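Local coordinates for protein anti-restriction endonuclease (Enterobacteria phage T4, PDB 3WX4) that mimics DNA to block DNA binding by the bacterial histone-like protein H-NS and helps the phage evade host restriction by inhibiting the McrA endonuclease, at residues A[52-55]-A[56-59]. Residues are numbered along the deposited sequence; the frame is centred on the assembly and turned at random.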
loop_
_atom_site.group_PDB
_atom_site.type_symbol
_atom_site.label_atom_id
_atom_site.label_comp_id
_atom_site.label_asym_id
_atom_site.label_seq_id
_atom_site.Cartn_x
_atom_site.Cartn_y
_atom_site.Cartn_z
ATOM N N TYR A 52 8.147 -8.794 -9.372
ATOM C CA TYR A 52 8.843 -9.880 -8.683
ATOM C C TYR A 52 10.329 -9.835 -9.121
ATOM O O TYR A 52 10.623 -9.329 -10.190
ATOM C CB TYR A 52 8.295 -11.207 -9.129
ATOM C CG TYR A 52 6.948 -11.493 -8.535
ATOM C CD1 TYR A 52 6.820 -11.986 -7.223
ATOM C CD2 TYR A 52 5.807 -11.262 -9.265
ATOM C CE1 TYR A 52 5.538 -12.244 -6.661
ATOM C CE2 TYR A 52 4.541 -11.521 -8.720
ATOM C CZ TYR A 52 4.419 -12.007 -7.438
ATOM O OH TYR A 52 3.162 -12.282 -6.957
ATOM N N LYS A 53 11.222 -10.413 -8.319
ATOM C CA LYS A 53 12.647 -10.441 -8.646
ATOM C C LYS A 53 12.940 -11.472 -9.755
ATOM O O LYS A 53 13.840 -11.282 -10.600
ATOM C CB LYS A 53 13.449 -10.790 -7.377
ATOM C CG LYS A 53 13.490 -9.635 -6.331
ATOM C CD LYS A 53 13.916 -10.210 -4.943
ATOM C CE LYS A 53 13.862 -9.175 -3.816
ATOM N NZ LYS A 53 14.899 -8.094 -4.055
ATOM N N ASP A 54 12.200 -12.567 -9.745
ATOM C CA ASP A 54 12.386 -13.570 -10.789
ATOM C C ASP A 54 12.073 -13.001 -12.163
ATOM O O ASP A 54 10.922 -12.553 -12.459
ATOM C CB ASP A 54 11.458 -14.788 -10.598
ATOM C CG ASP A 54 11.841 -15.673 -9.411
ATOM O OD1 ASP A 54 12.998 -15.620 -8.966
ATOM O OD2 ASP A 54 10.968 -16.453 -8.917
ATOM N N LEU A 55 13.036 -13.091 -13.072
ATOM C CA LEU A 55 12.768 -12.619 -14.416
ATOM C C LEU A 55 11.796 -13.614 -15.056
ATOM O O LEU A 55 11.105 -13.273 -15.989
ATOM C CB LEU A 55 14.061 -12.583 -15.240
ATOM C CG LEU A 55 14.981 -11.423 -14.816
ATOM C CD1 LEU A 55 16.287 -11.485 -15.626
ATOM C CD2 LEU A 55 14.289 -10.128 -15.081
ATOM N N SER A 56 11.736 -14.843 -14.577
ATOM C CA SER A 56 10.778 -15.781 -15.240
ATOM C C SER A 56 9.302 -15.263 -14.996
ATOM O O SER A 56 8.348 -15.696 -15.671
ATOM C CB SER A 56 10.915 -17.191 -14.639
ATOM O OG SER A 56 10.853 -17.163 -13.212
ATOM N N LYS A 57 9.179 -14.340 -14.042
ATOM C CA LYS A 57 7.891 -13.750 -13.708
ATOM C C LYS A 57 7.758 -12.348 -14.242
ATOM O O LYS A 57 6.866 -11.592 -13.775
ATOM C CB LYS A 57 7.709 -13.721 -12.215
ATOM C CG LYS A 57 7.584 -15.114 -11.601
ATOM C CD LYS A 57 7.465 -14.944 -10.062
ATOM C CE LYS A 57 7.303 -16.302 -9.330
ATOM N NZ LYS A 57 8.244 -17.365 -9.842
ATOM N N ALA A 58 8.619 -11.974 -15.203
ATOM C CA ALA A 58 8.496 -10.629 -15.767
ATOM C C ALA A 58 7.064 -10.512 -16.311
ATOM O O ALA A 58 6.522 -11.495 -16.854
ATOM C CB ALA A 58 9.519 -10.420 -16.901
ATOM N N GLY A 59 6.466 -9.321 -16.233
ATOM C CA GLY A 59 5.082 -9.203 -16.668
ATOM C C GLY A 59 4.048 -9.598 -15.599
ATOM O O GLY A 59 2.827 -9.399 -15.813
HETATM O O HOH W 1 7.644 -9.136 -11.959
#
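Asp-54 to Ala-58 form two overlapping turns, each closed by a backbone bond from residue i+3 to residue i: Ala-58 N donates to Leu-55 O at 2.9 Å, with an N-H...O angle of 159°, while the bond from Lys-57 N to Asp-54 O is less certain. Asp-54 and Lys-57 meet again through their side chains, which run side by side in one direction until Lys-57 NZ reaches Asp-54 OD2 at 3.0 Å. This salt bridge uses the anti lone pair of OD2, the one facing away from OD1. Aspartate suits its place because its short side chain brings the carboxylate within reach of the ammonium group, which an otherwise extended lysine swings over by bending at its last torsion (chi4 44°). Lysine suits because its methylenes work as well: CD lies over one face of the Tyr-52 ring, 4.2 Å from its centroid, in a CH-pi contact for which the flat ring offers a broad surface. The tyrosine hydroxyl is tied beyond the loop to Thr-12 of strand 2-14, and its ring also touches Tyr-60 and Tyr-62. A water accepts from Tyr-52 N at 2.7 Å and can also donate to Lys-57 O. Ala-58 is small enough to sit buried, its CB 3.4 Å from Leu-55 O and against Tyr-22 of helix 16-24. Gly-59 takes a positive phi, at which a CB would jam against the preceding carbonyl O. Two overlapping turns, with Leu-55 and Ser-56 in a short 3-10 conformation, thus shape the surface loop connecting antiparallel strands 47-51 and 60-65 of the Arn fold.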